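Local coordinates for nitronate monooxygenase family protein (Pseudomonas aeruginosa, PDB 4QIT), which uses flavin mononucleotide and molecular oxygen to denitrify alkyl nitronates oxidatively, with the toxin propionate 3-nitronate as its best and presumed physiological substrate, at residues Cys161-Pro165 with Leu207-Leu211; Ile184-Arg190 with Arg281-Gly285; Gly224-Gly228 with Ala337-Glu341; Arg268-Thr272 with Gln330-Ala336. The protein carries 1 engineered substitution. One frame throughout, in Å; residues are numbered along the deposited sequence.

In the fold
From the N terminus, contact 1 opens at the end of strand 157-162 and closes on helix 204-212. Contact 2 crosses it: its first segment, 184-190, lies inside that loop, while its second, 281-285, belongs to the small antiparallel sheet beyond the barrel. Contact 3 opens after strand 219-222, inside the span of contact 2, and closes far along the chain at 337-341, so these two cross as well. Contact 4, which also crosses contact 2, is nested within the loop that contact 3 closes. Together they tie the loops after the barrel strands to the small sheet and to segment 330-341; contacts 2, 3 and 4 all touch the flavin, and all four reach the second subunit.

Contact 1: Cys161-Pro165 with Leu207-Leu211; sequences CATTP and LVRLL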
# COMPACT_ATOMS: atom_id res chain seq x y z
N CYS A 161 13.19 11.97 -1.72
CA CYS A 161 12.14 10.98 -1.54
C CYS A 161 12.43 10.05 -0.35
O CYS A 161 13.58 9.64 -0.14
CB CYS A 161 12.02 10.15 -2.81
SG CYS A 161 10.79 8.86 -2.74
N ALA A 162 11.39 9.74 0.42
CA ALA A 162 11.50 8.75 1.50
C ALA A 162 10.28 7.85 1.48
O ALA A 162 9.19 8.30 1.11
CB ALA A 162 11.63 9.44 2.84
N THR A 163 10.45 6.60 1.90
CA THR A 163 9.34 5.64 1.94
C THR A 163 8.91 5.26 3.35
O THR A 163 7.92 4.56 3.52
CB THR A 163 9.63 4.34 1.14
OG1 THR A 163 10.65 3.58 1.82
CG2 THR A 163 10.04 4.65 -0.29
N THR A 164 9.66 5.71 4.35
CA THR A 164 9.37 5.37 5.75
C THR A 164 9.73 6.54 6.63
O THR A 164 10.51 7.40 6.23
CB THR A 164 10.23 4.18 6.25
OG1 THR A 164 11.61 4.58 6.30
CG2 THR A 164 10.07 2.95 5.36
N PRO A 165 9.18 6.57 7.85
CA PRO A 165 9.59 7.58 8.83
C PRO A 165 11.10 7.56 9.11
O PRO A 165 11.70 8.63 9.32
CB PRO A 165 8.82 7.17 10.08
CG PRO A 165 7.55 6.57 9.53
CD PRO A 165 8.01 5.80 8.32
N LEU A 207 1.57 6.68 5.16
CA LEU A 207 2.88 7.34 5.13
C LEU A 207 2.77 8.86 5.23
O LEU A 207 3.51 9.48 6.00
CB LEU A 207 3.67 6.96 3.88
CG LEU A 207 5.09 7.52 3.83
CD1 LEU A 207 5.98 6.97 4.95
CD2 LEU A 207 5.73 7.22 2.49
N VAL A 208 1.88 9.45 4.45
CA VAL A 208 1.73 10.91 4.47
C VAL A 208 1.29 11.40 5.85
O VAL A 208 1.85 12.38 6.37
CB VAL A 208 0.73 11.38 3.40
CG1 VAL A 208 0.48 12.88 3.51
CG2 VAL A 208 1.29 11.07 2.02
N ARG A 209 0.34 10.71 6.46
CA ARG A 209 -0.13 11.10 7.79
C ARG A 209 0.98 10.98 8.82
O ARG A 209 1.15 11.85 9.67
CB ARG A 209 -1.33 10.25 8.21
CG ARG A 209 -1.94 10.74 9.51
CD ARG A 209 -2.94 11.89 9.28
NE ARG A 209 -3.21 12.57 10.54
CZ ARG A 209 -2.63 13.71 10.90
NH1 ARG A 209 -2.94 14.25 12.08
NH2 ARG A 209 -1.76 14.33 10.10
N LEU A 210 1.75 9.89 8.76
CA LEU A 210 2.84 9.68 9.71
C LEU A 210 3.90 10.77 9.60
O LEU A 210 4.37 11.30 10.61
CB LEU A 210 3.49 8.31 9.47
CG LEU A 210 2.65 7.09 9.86
CD1 LEU A 210 3.24 5.79 9.30
CD2 LEU A 210 2.48 6.99 11.37
N LEU A 211 4.28 11.11 8.38
CA LEU A 211 5.30 12.12 8.17
C LEU A 211 4.78 13.53 8.51
O LEU A 211 5.53 14.33 9.06
CB LEU A 211 5.84 12.05 6.75
CG LEU A 211 7.06 11.15 6.50
CD1 LEU A 211 7.04 9.83 7.29
CD2 LEU A 211 7.33 10.92 5.02
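Leu207, Pro165 and Leu211 carry this contact, a small apolar contact between the end of a strand and the side of a helix. Leu207 points both of its methyls at the turn 163-164. With CG anti to the backbone N (chi1 -175°), the side chain carries its fork toward these residues and closes it on Thr163 O, CD1 at 3.4 Å and CD2 at 3.6 Å. CD1 also meets Thr164 CA, whereas CD2 approaches the carbonyl oxygen of Ala162 at 3.9 Å. The pyrrolidine ring of Pro165 then sits over the leucines: its CD lies 4.1 Å from Leu207 CD1, and its CG 4.0 Å from Leu211 CD1. Leu211 crosses the proline at about a right angle and slides CD1 beneath the ring, 3.7 Å from Pro165 CA. Leu210 adds a looser touch, its CD1 being 4.4 Å from Pro165 CG.

The threonines direct their hydroxyls elsewhere, both to Glu167: Thr163 OG1 bonds to its carboxylate, and Thr164 OG1 caps its backbone N, so that Thr164 serves as N-cap of helix 165-173. On the far side of helix 204-212, Arg209 forms a salt bridge with Asp227 of the second subunit. Strand 157-162 turning into helix 165-173, with helix 204-212, which follows the neighbouring parallel strand 178-182, packed against the turn, is the beta/alpha build of a TIM barrel.

Contact 2: Ile184-Arg190 with Arg281-Gly285; sequences IEAGGSR and RSARG. Engineered in segment 184-190: Ser189 (natural residue His). With FMN (flavin mononucleotide), chain C; NIE (nitroethane), chain D.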
# COMPACT_ATOMS: atom_id res chain seq x y z
N ILE A 184 3.36 3.03 -1.31
CA ILE A 184 3.46 1.79 -2.07
C ILE A 184 2.73 1.89 -3.41
O ILE A 184 3.09 1.20 -4.37
CB ILE A 184 2.96 0.56 -1.23
CG1 ILE A 184 3.49 -0.77 -1.80
CG2 ILE A 184 1.45 0.53 -1.17
CD1 ILE A 184 4.98 -0.86 -1.91
N GLU A 185 1.74 2.77 -3.49
CA GLU A 185 0.97 3.00 -4.71
C GLU A 185 1.81 3.47 -5.88
O GLU A 185 1.43 3.29 -7.05
CB GLU A 185 -0.10 4.07 -4.47
CG GLU A 185 -1.33 3.62 -3.72
CD GLU A 185 -1.27 3.81 -2.21
OE1 GLU A 185 -0.17 3.73 -1.61
OE2 GLU A 185 -2.34 4.04 -1.61
N ALA A 186 2.93 4.12 -5.58
CA ALA A 186 3.68 4.85 -6.61
C ALA A 186 4.16 3.98 -7.74
O ALA A 186 4.56 2.82 -7.53
CB ALA A 186 4.84 5.59 -6.01
N GLY A 187 4.17 4.55 -8.94
CA GLY A 187 4.77 3.91 -10.08
C GLY A 187 6.28 4.08 -10.13
O GLY A 187 6.85 4.96 -9.49
N GLY A 188 6.94 3.24 -10.92
CA GLY A 188 8.38 3.35 -11.11
C GLY A 188 9.16 2.81 -9.92
O GLY A 188 8.64 2.02 -9.12
N SER A 189 10.42 3.23 -9.82
CA SER A 189 11.30 2.65 -8.81
C SER A 189 10.91 3.07 -7.39
O SER A 189 10.64 4.25 -7.11
CB SER A 189 12.76 3.02 -9.08
OG SER A 189 13.19 2.49 -10.32
N ARG A 190 10.89 2.10 -6.49
CA ARG A 190 10.66 2.42 -5.08
C ARG A 190 11.86 3.18 -4.50
O ARG A 190 13.01 2.83 -4.74
CB ARG A 190 10.34 1.17 -4.27
CG ARG A 190 8.95 0.66 -4.61
CD ARG A 190 8.34 -0.28 -3.62
NE ARG A 190 8.43 0.13 -2.21
CZ ARG A 190 7.78 1.14 -1.63
NH1 ARG A 190 7.00 1.96 -2.32
NH2 ARG A 190 7.94 1.34 -0.33
N ARG A 281 16.31 -3.18 -8.95
CA ARG A 281 15.72 -2.48 -7.80
C ARG A 281 14.20 -2.55 -7.95
O ARG A 281 13.67 -2.42 -9.06
CB ARG A 281 16.15 -1.01 -7.75
CG ARG A 281 17.09 -0.67 -6.59
CD ARG A 281 17.41 0.82 -6.60
NE ARG A 281 18.14 1.27 -5.40
CZ ARG A 281 17.56 1.58 -4.25
NH1 ARG A 281 16.25 1.47 -4.11
NH2 ARG A 281 18.30 1.99 -3.22
N SER A 282 13.50 -2.73 -6.83
CA SER A 282 12.05 -2.86 -6.86
C SER A 282 11.39 -1.66 -7.54
O SER A 282 11.68 -0.50 -7.20
CB SER A 282 11.52 -2.98 -5.44
OG SER A 282 10.14 -3.31 -5.44
N ALA A 283 10.49 -1.94 -8.49
CA ALA A 283 9.83 -0.90 -9.27
C ALA A 283 8.46 -1.39 -9.71
O ALA A 283 8.28 -2.59 -9.94
CB ALA A 283 10.67 -0.53 -10.47
N ARG A 284 7.51 -0.47 -9.81
CA ARG A 284 6.13 -0.81 -10.11
C ARG A 284 5.73 -0.46 -11.54
O ARG A 284 5.88 0.67 -11.99
CB ARG A 284 5.18 -0.10 -9.15
CG ARG A 284 3.70 -0.43 -9.45
CD ARG A 284 2.71 0.29 -8.51
NE ARG A 284 2.94 -0.07 -7.11
CZ ARG A 284 2.64 -1.25 -6.57
NH1 ARG A 284 2.08 -2.21 -7.29
NH2 ARG A 284 2.94 -1.46 -5.29
N GLY A 285 5.17 -1.44 -12.25
CA GLY A 285 4.66 -1.16 -13.58
C GLY A 285 3.65 -2.18 -14.04
O GLY A 285 3.18 -3.01 -13.26
N1 FMN C . 11.18 9.02 -9.45
C2 FMN C . 12.48 9.49 -9.49
O2 FMN C . 12.98 9.94 -8.46
N3 FMN C . 13.22 9.49 -10.65
C4 FMN C . 12.65 8.98 -11.79
O4 FMN C . 13.27 8.94 -12.85
C4A FMN C . 11.35 8.50 -11.76
N5 FMN C . 10.82 7.99 -12.92
C5A FMN C . 9.53 7.52 -12.94
C6 FMN C . 9.02 7.03 -14.14
C7 FMN C . 7.73 6.56 -14.22
C7M FMN C . 7.25 6.07 -15.55
C8 FMN C . 6.93 6.55 -13.07
C8M FMN C . 5.52 6.02 -13.14
C9 FMN C . 7.44 7.04 -11.87
C9A FMN C . 8.75 7.53 -11.79
N10 FMN C . 9.29 8.04 -10.60
C10 FMN C . 10.60 8.51 -10.59
C1' FMN C . 8.47 8.03 -9.34
C2' FMN C . 7.74 9.34 -9.09
O2' FMN C . 8.65 10.31 -8.65
C3' FMN C . 6.67 9.17 -8.02
O3' FMN C . 7.16 8.48 -6.89
C4' FMN C . 5.54 8.36 -8.61
O4' FMN C . 5.38 8.70 -9.98
C5' FMN C . 4.26 8.69 -7.87
O5' FMN C . 3.39 7.64 -8.19
P FMN C . 2.20 7.83 -9.23
O1P FMN C . 1.86 9.29 -9.34
O2P FMN C . 1.07 6.98 -8.74
O3P FMN C . 2.75 7.34 -10.53
N3 NIE D . 11.72 4.66 -12.72
C1 NIE D . 13.82 5.03 -11.67
C2 NIE D . 13.05 5.08 -12.97
O4 NIE D . 11.13 5.12 -11.75
O5 NIE D . 11.28 3.49 -13.28
O HOH W 1 13.80 0.48 -5.68
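Arg284 lays its side chain along the turn 184-186, its CD 3.3 Å from Ala186 O and 3.6 Å from Glu185 O. The chain runs extended and then bends at chi3 (-60°), which turns the guanidinium towards Ile184 O. NH2 gives that oxygen a hydrogen bond of 2.8 Å from above the carbonyl plane; NE adds weak bonds to Ile184 O and Ala186 O. Ile184 CG1 lies at the guanidinium edge, 3.6 Å from NH2, and the two side chains cross at about a right angle. NH1 has its own partner, Thr272 OG1, so the arginine fastens the turn to a neighbouring loop.

Beyond the turn the backbones pair as antiparallel strands, 188-189 forming an outer strand of a three-stranded sheet set beside the TIM barrel. Gly188 and Arg284 make the hydrogen-bonded pair, joined by reciprocal bonds from Gly188 N to Arg284 O, at 3.0 Å, and from Arg284 N to Gly188 O. Ser189 and Ala283 form the non-hydrogen-bonded pair, and Arg190 N continues the ladder to Ser282 O at 2.8 Å. One water donates to Arg190 O and Ser282 O and accepts from Arg281 NH1.

This edge lines the active site. Gly187 N bonds to FMN O5'. Ser189 is an engineered residue, histidine in nature; its backbone N donates to nitroethane O4 at 2.8 Å, nearly straight at 169°.

Contact 3: Gly224-Gly228 with Ala337-Glu341; sequences GIMDG and ALARE. With FMN (flavin mononucleotide), chain C.
Apolar packing centres on Met226, whose side chain points to segment 337-341. Its CB lies 3.9 Å from Leu338 CB, the two side chains running obliquely past one another. Bends at chi2 (-64°) and chi3 (-70°) then carry the methyl over the face of the Leu338-Ala339 peptide: CE is 3.5 Å from Ala339 N and 4.1 Å from Ala339 CB. The thioether end thus rests on backbone as much as on side chain.

Polar contacts gather round the carbonyl of the same methionine. Arg340 NH2 donates to Met226 O at 3.2 Å, on a lone pair in the carbonyl plane and close to the guanidinium plane as well. A water in the plane of that guanidinium accepts from Arg340 NE and lies 2.7 Å from Met226 O and 2.9 Å from Leu338 O, drawing both segments together. NH2 also touches Asp227 CB at 3.5 Å, but the charges have other partners: Arg340 NH1 pairs with Glu354, and Asp227 OD2 with Arg209 of the second subunit.

At the other end of segment 224-228, Gly224 N donates to the phosphate oxygen O2P of FMN at 2.8 Å. The loop follows strand 219-222 of the barrel, and Asp227, as N-cap, starts helix 228-236. Segment 337-341 leads into helix 344-355, against which Arg340 lies and from which Glu354 reaches back to Gly228 N.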
# COMPACT_ATOMS: atom_id res chain seq x y z
N GLY A 224 -0.29 7.15 -6.29
CA GLY A 224 -1.70 6.83 -6.47
C GLY A 224 -2.63 8.01 -6.66
O GLY A 224 -3.84 7.83 -6.79
N ILE A 225 -2.08 9.22 -6.69
CA ILE A 225 -2.89 10.42 -6.82
C ILE A 225 -3.10 10.76 -8.30
O ILE A 225 -2.14 10.95 -9.04
CB ILE A 225 -2.22 11.57 -6.06
CG1 ILE A 225 -2.17 11.22 -4.57
CG2 ILE A 225 -2.98 12.88 -6.29
CD1 ILE A 225 -1.25 12.11 -3.74
N MET A 226 -4.36 10.82 -8.73
CA MET A 226 -4.71 10.89 -10.16
C MET A 226 -5.69 12.01 -10.48
O MET A 226 -5.98 12.28 -11.65
CB MET A 226 -5.33 9.56 -10.61
CG MET A 226 -4.40 8.35 -10.42
SD MET A 226 -2.92 8.45 -11.44
CE MET A 226 -3.67 8.21 -13.05
N ASP A 227 -6.23 12.65 -9.45
CA ASP A 227 -7.26 13.66 -9.66
C ASP A 227 -7.33 14.62 -8.47
O ASP A 227 -6.62 14.43 -7.48
CB ASP A 227 -8.62 13.02 -9.99
CG ASP A 227 -9.12 12.08 -8.90
OD1 ASP A 227 -8.64 12.13 -7.75
OD2 ASP A 227 -10.03 11.27 -9.19
N GLY A 228 -8.16 15.66 -8.57
CA GLY A 228 -8.21 16.63 -7.49
C GLY A 228 -8.72 16.08 -6.17
O GLY A 228 -8.33 16.57 -5.12
N ALA A 337 -5.68 2.95 -13.61
CA ALA A 337 -6.97 2.88 -14.32
C ALA A 337 -7.67 4.22 -14.40
O ALA A 337 -8.63 4.38 -15.18
CB ALA A 337 -7.88 1.83 -13.68
N LEU A 338 -7.20 5.20 -13.64
CA LEU A 338 -7.79 6.53 -13.65
C LEU A 338 -7.02 7.51 -14.54
O LEU A 338 -7.29 8.72 -14.52
CB LEU A 338 -7.88 7.08 -12.23
CG LEU A 338 -8.56 6.15 -11.23
CD1 LEU A 338 -8.46 6.73 -9.82
CD2 LEU A 338 -10.00 5.91 -11.62
N ALA A 339 -6.06 6.99 -15.30
CA ALA A 339 -5.28 7.82 -16.22
C ALA A 339 -6.15 8.50 -17.27
O ALA A 339 -7.14 7.93 -17.74
CB ALA A 339 -4.18 6.99 -16.88
N ARG A 340 -5.78 9.73 -17.60
CA ARG A 340 -6.43 10.52 -18.63
C ARG A 340 -5.37 10.95 -19.63
O ARG A 340 -4.18 11.03 -19.30
CB ARG A 340 -7.08 11.76 -18.02
CG ARG A 340 -8.29 11.46 -17.16
CD ARG A 340 -8.84 12.71 -16.49
NE ARG A 340 -8.20 13.01 -15.21
CZ ARG A 340 -8.64 13.93 -14.36
NH1 ARG A 340 -9.72 14.65 -14.65
NH2 ARG A 340 -8.01 14.13 -13.22
N GLU A 341 -5.81 11.23 -20.86
CA GLU A 341 -4.93 11.66 -21.95
C GLU A 341 -5.26 13.10 -22.32
O GLU A 341 -6.23 13.35 -23.04
CB GLU A 341 -5.11 10.76 -23.17
CG GLU A 341 -4.22 11.14 -24.36
CD GLU A 341 -4.33 10.15 -25.51
OE1 GLU A 341 -5.38 9.49 -25.64
OE2 GLU A 341 -3.36 10.03 -26.28
N1 FMN C . 11.18 9.02 -9.45
C2 FMN C . 12.48 9.49 -9.49
O2 FMN C . 12.98 9.94 -8.46
N3 FMN C . 13.22 9.49 -10.65
C4 FMN C . 12.65 8.98 -11.79
O4 FMN C . 13.27 8.94 -12.85
C4A FMN C . 11.35 8.50 -11.76
N5 FMN C . 10.82 7.99 -12.92
C5A FMN C . 9.53 7.52 -12.94
C6 FMN C . 9.02 7.03 -14.14
C7 FMN C . 7.73 6.56 -14.22
C7M FMN C . 7.25 6.07 -15.55
C8 FMN C . 6.93 6.55 -13.07
C8M FMN C . 5.52 6.02 -13.14
C9 FMN C . 7.44 7.04 -11.87
C9A FMN C . 8.75 7.53 -11.79
N10 FMN C . 9.29 8.04 -10.60
C10 FMN C . 10.60 8.51 -10.59
C1' FMN C . 8.47 8.03 -9.34
C2' FMN C . 7.74 9.34 -9.09
O2' FMN C . 8.65 10.31 -8.65
C3' FMN C . 6.67 9.17 -8.02
O3' FMN C . 7.16 8.48 -6.89
C4' FMN C . 5.54 8.36 -8.61
O4' FMN C . 5.38 8.70 -9.98
C5' FMN C . 4.26 8.69 -7.87
O5' FMN C . 3.39 7.64 -8.19
P FMN C . 2.20 7.83 -9.23
O1P FMN C . 1.86 9.29 -9.34
O2P FMN C . 1.07 6.98 -8.74
O3P FMN C . 2.75 7.34 -10.53
O HOH W 2 -6.02 11.25 -14.17

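Contact 4: Arg268-Thr272 with Gln330-Ala336; sequences RAART and QWAGQGA. With FMN (flavin mononucleotide), chain C; NIE (nitroethane), chain D.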
# COMPACT_ATOMS: atom_id res chain seq x y z
N ARG A 268 -4.75 -3.60 -19.46
CA ARG A 268 -3.61 -3.90 -18.60
C ARG A 268 -3.48 -2.92 -17.43
O ARG A 268 -2.89 -3.25 -16.40
CB ARG A 268 -2.31 -3.96 -19.40
CG ARG A 268 -2.26 -5.12 -20.39
CD ARG A 268 -1.01 -5.04 -21.27
NE ARG A 268 0.20 -5.02 -20.46
CZ ARG A 268 1.34 -4.45 -20.81
NH1 ARG A 268 1.45 -3.87 -22.00
NH2 ARG A 268 2.38 -4.49 -19.99
N ALA A 269 -4.07 -1.73 -17.58
CA ALA A 269 -4.01 -0.72 -16.52
C ALA A 269 -4.74 -1.16 -15.25
O ALA A 269 -4.59 -0.54 -14.18
CB ALA A 269 -4.56 0.63 -17.02
N ALA A 270 -5.51 -2.23 -15.35
CA ALA A 270 -6.23 -2.75 -14.19
C ALA A 270 -5.31 -3.37 -13.14
O ALA A 270 -5.73 -3.59 -12.01
CB ALA A 270 -7.28 -3.77 -14.62
N ARG A 271 -4.07 -3.68 -13.50
CA ARG A 271 -3.20 -4.31 -12.51
C ARG A 271 -1.73 -3.94 -12.70
O ARG A 271 -1.16 -4.05 -13.79
CB ARG A 271 -3.42 -5.84 -12.52
CG ARG A 271 -2.64 -6.66 -11.47
CD ARG A 271 -3.23 -6.64 -10.05
NE ARG A 271 -4.67 -6.89 -9.94
CZ ARG A 271 -5.24 -7.96 -9.39
NH1 ARG A 271 -4.50 -8.95 -8.90
NH2 ARG A 271 -6.57 -8.05 -9.32
N THR A 272 -1.13 -3.42 -11.63
CA THR A 272 0.31 -3.19 -11.60
C THR A 272 0.97 -4.18 -10.65
O THR A 272 0.31 -4.80 -9.81
CB THR A 272 0.68 -1.75 -11.15
OG1 THR A 272 0.34 -1.57 -9.76
CG2 THR A 272 -0.02 -0.70 -12.00
N GLN A 330 7.09 -0.26 -18.64
CA GLN A 330 5.86 0.53 -18.70
C GLN A 330 5.42 0.81 -17.28
O GLN A 330 4.49 0.19 -16.75
CB GLN A 330 4.80 -0.22 -19.52
CG GLN A 330 5.24 -0.32 -21.00
CD GLN A 330 4.45 -1.33 -21.81
OE1 GLN A 330 3.82 -2.24 -21.27
NE2 GLN A 330 4.51 -1.20 -23.14
N TRP A 331 6.12 1.75 -16.64
CA TRP A 331 5.86 2.05 -15.24
C TRP A 331 4.50 2.71 -15.04
O TRP A 331 4.04 3.52 -15.85
CB TRP A 331 6.97 2.94 -14.69
CG TRP A 331 8.38 2.45 -14.94
CD1 TRP A 331 9.36 3.12 -15.61
CD2 TRP A 331 8.94 1.20 -14.54
NE1 TRP A 331 10.51 2.35 -15.64
CE2 TRP A 331 10.28 1.18 -14.99
CE3 TRP A 331 8.44 0.10 -13.84
CZ2 TRP A 331 11.12 0.09 -14.75
CZ3 TRP A 331 9.28 -0.99 -13.62
CH2 TRP A 331 10.61 -0.98 -14.06
N ALA A 332 3.84 2.38 -13.93
CA ALA A 332 2.53 2.90 -13.61
C ALA A 332 2.22 2.65 -12.15
O ALA A 332 2.58 1.60 -11.61
CB ALA A 332 1.46 2.25 -14.50
N GLY A 333 1.56 3.62 -11.51
CA GLY A 333 1.13 3.51 -10.13
C GLY A 333 -0.22 2.80 -10.00
O GLY A 333 -0.87 2.48 -11.00
N GLN A 334 -0.65 2.61 -8.76
CA GLN A 334 -1.86 1.83 -8.51
C GLN A 334 -3.14 2.58 -8.87
O GLN A 334 -4.22 2.00 -8.84
CB GLN A 334 -1.89 1.31 -7.07
CG GLN A 334 -0.83 0.24 -6.80
CD GLN A 334 -0.89 -0.29 -5.38
OE1 GLN A 334 -1.28 0.42 -4.45
NE2 GLN A 334 -0.53 -1.56 -5.20
N GLY A 335 -3.03 3.86 -9.23
CA GLY A 335 -4.16 4.60 -9.76
C GLY A 335 -4.22 4.59 -11.28
O GLY A 335 -4.96 5.40 -11.86
N ALA A 336 -3.47 3.69 -11.91
CA ALA A 336 -3.35 3.64 -13.37
C ALA A 336 -4.67 3.65 -14.13
O ALA A 336 -4.78 4.32 -15.17
CB ALA A 336 -2.52 2.45 -13.80
N1 FMN C . 11.18 9.02 -9.45
C2 FMN C . 12.48 9.49 -9.49
O2 FMN C . 12.98 9.94 -8.46
N3 FMN C . 13.22 9.49 -10.65
C4 FMN C . 12.65 8.98 -11.79
O4 FMN C . 13.27 8.94 -12.85
C4A FMN C . 11.35 8.50 -11.76
N5 FMN C . 10.82 7.99 -12.92
C5A FMN C . 9.53 7.52 -12.94
C6 FMN C . 9.02 7.03 -14.14
C7 FMN C . 7.73 6.56 -14.22
C7M FMN C . 7.25 6.07 -15.55
C8 FMN C . 6.93 6.55 -13.07
C8M FMN C . 5.52 6.02 -13.14
C9 FMN C . 7.44 7.04 -11.87
C9A FMN C . 8.75 7.53 -11.79
N10 FMN C . 9.29 8.04 -10.60
C10 FMN C . 10.60 8.51 -10.59
C1' FMN C . 8.47 8.03 -9.34
C2' FMN C . 7.74 9.34 -9.09
O2' FMN C . 8.65 10.31 -8.65
C3' FMN C . 6.67 9.17 -8.02
O3' FMN C . 7.16 8.48 -6.89
C4' FMN C . 5.54 8.36 -8.61
O4' FMN C . 5.38 8.70 -9.98
C5' FMN C . 4.26 8.69 -7.87
O5' FMN C . 3.39 7.64 -8.19
P FMN C . 2.20 7.83 -9.23
O1P FMN C . 1.86 9.29 -9.34
O2P FMN C . 1.07 6.98 -8.74
O3P FMN C . 2.75 7.34 -10.53
N3 NIE D . 11.72 4.66 -12.72
C1 NIE D . 13.82 5.03 -11.67
C2 NIE D . 13.05 5.08 -12.97
O4 NIE D . 11.13 5.12 -11.75
O5 NIE D . 11.28 3.49 -13.28
O HOH W 3 3.09 -3.18 -24.71
O HOH W 4 -0.95 -3.65 -7.46
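A single amide oxygen takes both terminal nitrogens of one guanidinium: Arg268 NH1 and NH2 each donate to Gln330 OE1 at 3.0 Å. The end-on grip is even in length but met differently by the carbonyl, because NH2 lies nearly in line with the amide C=O (178°), while NH1 comes in at 135°; the guanidinium and amide planes stand 40° apart. In this TIM-barrel flavoenzyme the contact braces the loop 330-336, which borders both cofactor and substrate, against the loop after helix 258-265. A water bridges the same pair, accepting from Gln330 NE2 and, weakly, from Arg268 NH1.

Further along, Thr272 packs into the bend of the opposite loop. Its CG2, beside the backbone N and anti to the carbonyl carbon, meets Gly333 O at 3.4 Å and Ala332 O at 3.5 Å, just where the type I turn Gly333-Ala336 begins. The hydroxyl, whose partner is Arg284, faces Gln334 CG. Ala269 and Ala336 meet CB to CB at 4.2 Å. The amide of Gln334 is held by Ala201 and Gly203 of the second subunit, and a water links its NE2 to Thr272 O.

On the other side of the loop, Gly333 CA approaches the flavin phosphate, and nitroethane O5 lies over one face of the Trp331 indole. The ring edge of Trp331 is turned to the flavin methyl, with Trp331 CB 3.3 Å from FMN C7M.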